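Local coordinates for protein HTH-type transcriptional regulator PrpR (Mycobacterium tuberculosis, PDB 6D2S) that regulates transcription of enzymes that break down short-chain fatty acids through the glyoxylate and methylcitrate cycles, acting as activator and repressor, at residues A[14-19]-A[195-200]; A[183-188]-A[263-268]. All coordinates share one frame; numbering follows the deposited sequence.

How the interactions relate
From the N terminus, the chain leaves helix 3-13 through the loop 14-19, then runs through the mostly helical part of the fold before entering a five-stranded antiparallel sheet at strand 183-189. Strand 194-198 follows directly, and interaction 1 closes a loop of 175 residues by bringing 195-200 back to 14-19. Interaction 2 closes a shorter loop of 74 residues, pairing 183-188 with 263-268 near the C terminus. The two loops cross, because their segments alternate along the chain. Strand 183-189 lies between the other two strands, so interaction 2 builds the sheet's interior while interaction 1 ties its outer strand to the helical part.

Interaction 1: residues A[14-19]-A[195-200]; sequences RNNYIH and SKRQSA. With NA (sodium ion), chain G.
Asn15 and Ser199 meet through a sodium ion that both residues bind. Asn15 OD1 lies 2.6 Å from the metal and Ser199 O, a backbone carbonyl, 2.1 Å. Three waters complete the modelled shell, one of them roughly opposite Asn15 OD1. The two protein oxygens, Asn15 OD1 and Ser199 O, are 3.9 Å from each other, so the metal is their link. Another of the waters, bound to sodium, donates a hydrogen bond of 3.2 Å to Gln198 O, extending the bridge one residue back toward the strand. Asn16 approaches the same carbonyl with its amide, ND2 coming within 2.7 Å of Gln198 O. Its CG lies anti to the carbonyl carbon (chi1 -68°), which sends the amide toward the strand; a second conformer is modelled, so this detail is tentative. Beyond it, the Arg197 guanidinium is inclined 26° to the amide plane and passes at a distance, NH2 staying 4.1 Å from Asn16 OD1.

The backbone sets these positions. Arg14 to Tyr17 form a type I' turn, with Tyr17 N bonded to Arg14 O at 3.2 Å. Asn15, at positive phi (60°), is the C-prime residue of a Schellman motif ending helix 3-13, in which Asn16 N reaches back to Phe11 O. Outside the segments, Gln174 NE2 binds Asn15 O, Phe183 O binds Ser199 OG, and Phe11 packs against both Asn16 and Arg197. The turn leads on to Ile18, the N-cap of helix 19-31. A Schellman-terminated helix end is thus joined, by a sodium site with a water-mediated extension, to the loop directly following outer strand 194-198 of the sheet in the C-terminal ScfR region.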
ATOM      1  N   ARG A  14       8.821  13.394   0.584  1.00 13.66           N
ATOM      2  CA  ARG A  14       9.073  12.681   1.823  1.00 12.53           C
ATOM      3  C   ARG A  14       9.621  11.277   1.573  1.00 16.02           C
ATOM      4  O   ARG A  14       9.605  10.445   2.484  1.00 16.89           O
ATOM      5  CB  ARG A  14       7.792  12.654   2.665  1.00 13.80           C
ATOM      6  CG  ARG A  14       7.469  14.044   3.278  1.00 14.38           C
ATOM      7  CD  ARG A  14       5.978  14.303   3.589  1.00 17.28           C
ATOM      8  NE  ARG A  14       5.808  15.698   4.036  1.00 20.45           N
ATOM      9  CZ  ARG A  14       5.823  16.748   3.217  1.00 20.49           C
ATOM     10  NH1 ARG A  14       5.975  16.567   1.909  1.00 16.92           N
ATOM     11  NH2 ARG A  14       5.706  17.986   3.691  1.00 17.92           N
ATOM     12  N   ASN A  15      10.117  11.010   0.354  1.00 13.25           N
ATOM     13  CA  ASN A  15      10.678   9.699  -0.018  1.00 13.22           C
ATOM     14  C   ASN A  15       9.656   8.572   0.124  1.00 13.67           C
ATOM     15  O   ASN A  15      10.021   7.419   0.383  1.00 12.80           O
ATOM     16  CB  ASN A  15      11.920   9.376   0.814  1.00 15.85           C
ATOM     17  CG  ASN A  15      13.015  10.403   0.633  1.00 36.02           C
ATOM     18  OD1 ASN A  15      13.425  10.693  -0.494  1.00 39.36           O
ATOM     19  ND2 ASN A  15      13.486  10.971   1.739  1.00 40.85           N
ATOM     20  N   ASN A  16       8.371   8.896  -0.028  0.57 12.67           N
ATOM     21  CA  ASN A  16       7.294   7.909   0.066  0.57 12.71           C
ATOM     22  C   ASN A  16       7.298   7.187   1.412  0.57 13.60           C
ATOM     23  O   ASN A  16       6.882   6.026   1.509  0.57 11.81           O
ATOM     24  CB  ASN A  16       7.371   6.898  -1.082  0.57 14.08           C
ATOM     25  CG  ASN A  16       7.062   7.524  -2.438  0.57 18.82           C
ATOM     26  OD1 ASN A  16       6.249   8.442  -2.543  0.57 28.48           O
ATOM     27  ND2 ASN A  16       7.708   7.026  -3.480  0.57 21.61           N
ATOM     28  N   TYR A  17       7.767   7.863   2.457  1.00 11.91           N
ATOM     29  CA  TYR A  17       7.871   7.273   3.788  1.00 11.72           C
ATOM     30  C   TYR A  17       7.520   8.354   4.802  1.00 12.35           C
ATOM     31  O   TYR A  17       8.138   9.419   4.806  1.00 15.38           O
ATOM     32  CB  TYR A  17       9.284   6.711   4.039  1.00 11.05           C
ATOM     33  CG  TYR A  17       9.471   6.313   5.486  1.00 14.84           C
ATOM     34  CD1 TYR A  17       8.944   5.119   5.965  1.00 11.79           C
ATOM     35  CD2 TYR A  17      10.143   7.142   6.370  1.00 14.53           C
ATOM     36  CE1 TYR A  17       9.084   4.763   7.293  1.00 13.02           C
ATOM     37  CE2 TYR A  17      10.285   6.804   7.708  1.00 12.81           C
ATOM     38  CZ  TYR A  17       9.747   5.607   8.160  1.00 11.61           C
ATOM     39  OH  TYR A  17       9.874   5.261   9.479  1.00 13.39           O
ATOM     40  N   ILE A  18       6.520   8.093   5.643  1.00 13.84           N
ATOM     41  CA  ILE A  18       5.990   9.077   6.589  1.00 11.02           C
ATOM     42  C   ILE A  18       6.350   8.590   7.987  1.00 11.08           C
ATOM     43  O   ILE A  18       5.624   7.785   8.579  1.00 10.27           O
ATOM     44  CB  ILE A  18       4.475   9.253   6.439  1.00  9.50           C
ATOM     45  CG1 ILE A  18       4.076   9.434   4.975  1.00 10.08           C
ATOM     46  CG2 ILE A  18       3.970  10.416   7.340  1.00 11.72           C
ATOM     47  CD1 ILE A  18       4.669  10.698   4.295  1.00 16.38           C
ATOM     48  N   HIS A  19       7.460   9.095   8.536  1.00 12.54           N
ATOM     49  CA  HIS A  19       8.072   8.458   9.701  1.00 14.96           C
ATOM     50  C   HIS A  19       7.136   8.427  10.903  1.00 14.76           C
ATOM     51  O   HIS A  19       6.983   7.389  11.560  1.00 14.63           O
ATOM     52  CB  HIS A  19       9.374   9.169  10.072  1.00 15.50           C
ATOM     53  CG  HIS A  19      10.096   8.524  11.213  1.00 18.93           C
ATOM     54  ND1 HIS A  19      10.603   7.243  11.138  1.00 17.07           N
ATOM     55  CD2 HIS A  19      10.372   8.969  12.464  1.00 21.87           C
ATOM     56  CE1 HIS A  19      11.182   6.934  12.288  1.00 20.49           C
ATOM     57  NE2 HIS A  19      11.051   7.961  13.111  1.00 21.89           N
ATOM     58  N   SER A 195      -0.535   5.540 -12.401  1.00 62.16           N
ATOM     59  CA  SER A 195       0.001   6.217 -11.229  1.00 58.12           C
ATOM     60  C   SER A 195       1.419   5.708 -10.996  1.00 53.76           C
ATOM     61  O   SER A 195       1.634   4.499 -10.862  1.00 46.53           O
ATOM     62  CB  SER A 195      -0.876   5.971 -10.001  1.00 58.49           C
ATOM     63  OG  SER A 195      -0.274   6.500  -8.831  1.00 58.63           O
ATOM     64  N   LYS A 196       2.381   6.628 -10.965  1.00 54.89           N
ATOM     65  CA  LYS A 196       3.792   6.301 -10.805  1.00 50.82           C
ATOM     66  C   LYS A 196       4.310   6.942  -9.527  1.00 47.92           C
ATOM     67  O   LYS A 196       4.044   8.120  -9.271  1.00 53.85           O
ATOM     68  CB  LYS A 196       4.610   6.784 -12.007  1.00 52.48           C
ATOM     69  CG  LYS A 196       6.078   6.391 -11.963  1.00 52.44           C
ATOM     70  CD  LYS A 196       6.879   7.109 -13.038  1.00 59.17           C
ATOM     71  CE  LYS A 196       8.128   6.324 -13.419  1.00 61.52           C
ATOM     72  NZ  LYS A 196       7.795   5.033 -14.094  1.00 61.93           N
ATOM     73  N   ARG A 197       5.049   6.171  -8.731  1.00 39.52           N
ATOM     74  CA  ARG A 197       5.628   6.660  -7.487  1.00 42.69           C
ATOM     75  C   ARG A 197       7.104   6.292  -7.446  1.00 39.16           C
ATOM     76  O   ARG A 197       7.459   5.125  -7.620  1.00 38.98           O
ATOM     77  CB  ARG A 197       4.892   6.086  -6.270  1.00 45.49           C
ATOM     78  CG  ARG A 197       3.463   6.593  -6.121  1.00 57.39           C
ATOM     79  CD  ARG A 197       3.439   8.114  -5.994  1.00 65.70           C
ATOM     80  NE  ARG A 197       2.099   8.657  -5.772  1.00 65.94           N
ATOM     81  CZ  ARG A 197       1.550   8.829  -4.573  1.00 61.60           C
ATOM     82  NH1 ARG A 197       0.326   9.335  -4.467  1.00 62.93           N
ATOM     83  NH2 ARG A 197       2.223   8.492  -3.482  1.00 57.80           N
ATOM     84  N   GLN A 198       7.958   7.286  -7.229  1.00 39.31           N
ATOM     85  CA  GLN A 198       9.398   7.082  -7.190  1.00 43.21           C
ATOM     86  C   GLN A 198       9.928   7.360  -5.790  1.00 46.17           C
ATOM     87  O   GLN A 198       9.485   8.299  -5.124  1.00 46.34           O
ATOM     88  CB  GLN A 198      10.111   7.986  -8.195  1.00 48.12           C
ATOM     89  CG  GLN A 198       9.611   7.859  -9.621  1.00 47.83           C
ATOM     90  CD  GLN A 198       9.989   9.058 -10.464  1.00 51.31           C
ATOM     91  OE1 GLN A 198      10.952   9.018 -11.230  1.00 48.12           O
ATOM     92  NE2 GLN A 198       9.232  10.138 -10.324  1.00 58.32           N
ATOM     93  N   SER A 199      10.870   6.531  -5.344  1.00 48.66           N
ATOM     94  CA  SER A 199      11.576   6.769  -4.092  1.00 41.86           C
ATOM     95  C   SER A 199      12.902   7.486  -4.310  1.00 46.27           C
ATOM     96  O   SER A 199      13.147   8.526  -3.697  1.00 40.86           O
ATOM     97  CB  SER A 199      11.819   5.449  -3.351  1.00 40.82           C
ATOM     98  OG  SER A 199      12.406   4.485  -4.206  1.00 39.23           O
ATOM     99  N   ALA A 200      13.757   6.957  -5.189  1.00 44.07           N
ATOM    100  CA  ALA A 200      15.108   7.475  -5.355  1.00 40.72           C
ATOM    101  C   ALA A 200      15.293   8.331  -6.599  1.00 36.42           C
ATOM    102  O   ALA A 200      16.235   9.128  -6.640  1.00 48.59           O
ATOM    103  CB  ALA A 200      16.114   6.318  -5.403  1.00 37.68           C
TER
HETATM  104 NA    NA G 506      13.658  10.532  -3.112  1.00 18.95          NA
HETATM  105  O   HOH W   1      11.168  10.194  -3.245  1.00 25.23           O
HETATM  106  O   HOH W   2      15.654   9.226  -3.019  1.00 36.73           O
HETATM  107  O   HOH W   3      13.765  10.893  -5.199  1.00 28.66           O

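Interaction 2: residues A[183-188]-A[263-268]; sequences FIFVRT and VGLGCD
Ile184 pairs with Gly266 and Val186 with Gly264 as antiparallel hydrogen-bonded pairs, and four backbone bonds join them. Ile184 N to Gly266 O is 2.8 Å; the return bond, Gly266 N to Ile184 O, is 2.9 Å. Val186 N reaches Gly264 O at 3.0 Å, and Gly264 N returns to Val186 O. CA-H...O contacts fill the intervals: Leu265 CA lies 3.3 Å from Ile184 O, and Val263 CA stands similarly against Val186 O.

Apolar packing occupies the face carrying Phe183, Phe185, Leu265, Val263 and Cys267. Leu265 CD1 sits over the centre of the Phe183 ring, 4.1 Å from its centroid and practically on the ring normal, a CH-pi contact. Cys267 SG stands obliquely to the same ring, 5.2 Å from its centroid, a sulfur-aromatic contact. The Phe185 ring is reached differently: Leu265 CD2 comes to its edge, while Val263 CG1 touches CE2 at 3.6 Å. With its CG opposite the backbone N (chi1 173°), Phe185 carries its ring along the strand toward Val263. The aliphatic stem of Arg187 covers the other branch of that valine, CG to Val263 CG2 at 3.6 Å. Val263 is modelled in two conformers, and these methyl contacts hold for one of them. Helix 163-170 covers this face, Leu170 meeting Phe183 and Leu265, and Cys167 meeting Phe185 and Val263.

On the other face the glycines contribute no side chain beside Ile184 and Val186, and Trp242 of strand 239-247 touches both. These are the first and last strands of an antiparallel sheet, adjacent within the order 2-1-5-4-3, consistent with the GAF-like fold suggested for this C-terminal region.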
ATOM      1  N   PHE A 183      12.251   1.033  -4.811  1.00 18.35           N
ATOM      2  CA  PHE A 183      11.411   0.646  -5.940  1.00 18.31           C
ATOM      3  C   PHE A 183      10.723   1.856  -6.559  1.00 22.70           C
ATOM      4  O   PHE A 183      10.419   2.835  -5.874  1.00 22.31           O
ATOM      5  CB  PHE A 183      10.316  -0.345  -5.530  1.00 17.56           C
ATOM      6  CG  PHE A 183      10.808  -1.731  -5.208  1.00 16.86           C
ATOM      7  CD1 PHE A 183      11.249  -2.580  -6.216  1.00 16.84           C
ATOM      8  CD2 PHE A 183      10.775  -2.201  -3.894  1.00 16.39           C
ATOM      9  CE1 PHE A 183      11.672  -3.864  -5.919  1.00 16.48           C
ATOM     10  CE2 PHE A 183      11.188  -3.487  -3.588  1.00 17.78           C
ATOM     11  CZ  PHE A 183      11.641  -4.320  -4.601  1.00 15.99           C
ATOM     12  N   ILE A 184      10.481   1.771  -7.874  1.00 23.08           N
ATOM     13  CA  ILE A 184       9.447   2.556  -8.542  1.00 21.31           C
ATOM     14  C   ILE A 184       8.169   1.736  -8.527  1.00 20.14           C
ATOM     15  O   ILE A 184       8.164   0.579  -8.966  1.00 22.00           O
ATOM     16  CB  ILE A 184       9.844   2.888  -9.992  1.00 21.62           C
ATOM     17  CG1 ILE A 184      11.138   3.698 -10.049  1.00 27.04           C
ATOM     18  CG2 ILE A 184       8.685   3.587 -10.710  1.00 25.01           C
ATOM     19  CD1 ILE A 184      11.736   3.747 -11.441  1.00 32.31           C
ATOM     20  N   PHE A 185       7.084   2.323  -8.031  1.00 20.50           N
ATOM     21  CA  PHE A 185       5.784   1.660  -8.008  1.00 20.40           C
ATOM     22  C   PHE A 185       4.926   2.197  -9.150  1.00 24.31           C
ATOM     23  O   PHE A 185       4.797   3.414  -9.313  1.00 24.96           O
ATOM     24  CB  PHE A 185       5.104   1.881  -6.656  1.00 22.02           C
ATOM     25  CG  PHE A 185       3.686   1.385  -6.580  1.00 27.45           C
ATOM     26  CD1 PHE A 185       2.627   2.196  -6.975  1.00 29.61           C
ATOM     27  CD2 PHE A 185       3.405   0.126  -6.084  1.00 24.94           C
ATOM     28  CE1 PHE A 185       1.316   1.745  -6.892  1.00 34.44           C
ATOM     29  CE2 PHE A 185       2.092  -0.328  -5.986  1.00 29.33           C
ATOM     30  CZ  PHE A 185       1.049   0.479  -6.394  1.00 35.12           C
ATOM     31  N   VAL A 186       4.359   1.296  -9.951  1.00 22.67           N
ATOM     32  CA  VAL A 186       3.533   1.681 -11.090  1.00 23.72           C
ATOM     33  C   VAL A 186       2.227   0.905 -11.038  1.00 25.74           C
ATOM     34  O   VAL A 186       2.231  -0.325 -10.910  1.00 25.76           O
ATOM     35  CB  VAL A 186       4.244   1.433 -12.437  1.00 25.45           C
ATOM     36  CG1 VAL A 186       3.283   1.717 -13.600  1.00 31.16           C
ATOM     37  CG2 VAL A 186       5.481   2.299 -12.552  1.00 29.99           C
ATOM     38  N   ARG A 187       1.118   1.622 -11.139  1.00 25.40           N
ATOM     39  CA  ARG A 187      -0.200   1.026 -11.270  1.00 27.24           C
ATOM     40  C   ARG A 187      -0.873   1.598 -12.508  1.00 33.40           C
ATOM     41  O   ARG A 187      -0.784   2.802 -12.770  1.00 33.50           O
ATOM     42  CB  ARG A 187      -1.058   1.293 -10.034  1.00 28.59           C
ATOM     43  CG  ARG A 187      -2.450   0.706 -10.138  1.00 39.70           C
ATOM     44  CD  ARG A 187      -3.273   1.005  -8.907  1.00 47.11           C
ATOM     45  NE  ARG A 187      -3.299   2.428  -8.588  1.00 53.05           N
ATOM     46  CZ  ARG A 187      -3.972   3.337  -9.288  1.00 54.24           C
ATOM     47  NH1 ARG A 187      -4.662   2.970 -10.359  1.00 56.61           N
ATOM     48  NH2 ARG A 187      -3.949   4.609  -8.921  1.00 53.18           N
ATOM     49  N   THR A 188      -1.543   0.737 -13.269  1.00 31.47           N
ATOM     50  CA  THR A 188      -2.223   1.167 -14.479  1.00 34.25           C
ATOM     51  C   THR A 188      -3.503   0.364 -14.645  1.00 34.95           C
ATOM     52  O   THR A 188      -3.592  -0.781 -14.198  1.00 31.14           O
ATOM     53  CB  THR A 188      -1.336   0.989 -15.721  1.00 36.65           C
ATOM     54  OG1 THR A 188      -2.040   1.432 -16.886  1.00 43.71           O
ATOM     55  CG2 THR A 188      -0.960  -0.470 -15.903  1.00 38.64           C
ATOM     56  N   VAL A 263      -0.222  -3.904 -11.596  0.62 23.60           N
ATOM     57  CA  VAL A 263       0.657  -3.226 -10.655  0.62 22.42           C
ATOM     58  C   VAL A 263       2.050  -3.816 -10.790  0.62 21.33           C
ATOM     59  O   VAL A 263       2.206  -5.020 -11.011  0.62 21.46           O
ATOM     60  CB  VAL A 263       0.125  -3.352  -9.213  0.62 27.17           C
ATOM     61  CG1 VAL A 263       1.209  -3.013  -8.205  0.62 27.26           C
ATOM     62  CG2 VAL A 263      -1.086  -2.449  -9.037  0.62 23.08           C
ATOM     63  N   GLY A 264       3.062  -2.965 -10.683  1.00 20.89           N
ATOM     64  CA  GLY A 264       4.425  -3.424 -10.853  1.00 21.54           C
ATOM     65  C   GLY A 264       5.392  -2.655  -9.985  1.00 21.98           C
ATOM     66  O   GLY A 264       5.104  -1.549  -9.512  1.00 20.21           O
ATOM     67  N   LEU A 265       6.548  -3.274  -9.778  1.00 18.66           N
ATOM     68  CA  LEU A 265       7.682  -2.675  -9.098  1.00 18.20           C
ATOM     69  C   LEU A 265       8.896  -2.767 -10.004  1.00 21.12           C
ATOM     70  O   LEU A 265       9.133  -3.805 -10.630  1.00 20.80           O
ATOM     71  CB  LEU A 265       7.995  -3.392  -7.780  1.00 17.29           C
ATOM     72  CG  LEU A 265       6.951  -3.277  -6.679  1.00 17.12           C
ATOM     73  CD1 LEU A 265       7.351  -4.187  -5.525  1.00 16.42           C
ATOM     74  CD2 LEU A 265       6.851  -1.821  -6.227  1.00 17.49           C
ATOM     75  N   GLY A 266       9.675  -1.703 -10.042  1.00 21.87           N
ATOM     76  CA  GLY A 266      10.951  -1.719 -10.738  1.00 21.94           C
ATOM     77  C   GLY A 266      12.054  -1.238  -9.822  1.00 22.78           C
ATOM     78  O   GLY A 266      11.885  -0.266  -9.086  1.00 19.08           O
ATOM     79  N   CYS A 267      13.185  -1.936  -9.861  1.00 18.80           N
ATOM     80  CA  CYS A 267      14.349  -1.519  -9.089  1.00 22.07           C
ATOM     81  C   CYS A 267      15.575  -1.514  -9.984  1.00 25.31           C
ATOM     82  O   CYS A 267      15.628  -2.202 -11.008  1.00 28.29           O
ATOM     83  CB  CYS A 267      14.604  -2.419  -7.867  1.00 22.61           C
ATOM     84  SG  CYS A 267      15.063  -4.141  -8.216  1.00 23.13           S
ATOM     85  N   ASP A 268      16.565  -0.719  -9.584  1.00 20.92           N
ATOM     86  CA  ASP A 268      17.807  -0.675 -10.345  1.00 25.67           C
ATOM     87  C   ASP A 268      18.333  -2.085 -10.535  1.00 26.58           C
ATOM     88  O   ASP A 268      18.311  -2.910  -9.617  1.00 21.93           O
ATOM     89  CB  ASP A 268      18.860   0.171  -9.631  1.00 22.17           C
ATOM     90  CG  ASP A 268      19.996   0.598 -10.559  1.00 28.72           C
ATOM     91  OD1 ASP A 268      19.973   1.751 -11.043  1.00 30.61           O
ATOM     92  OD2 ASP A 268      20.906  -0.221 -10.809  1.00 29.04           O
TER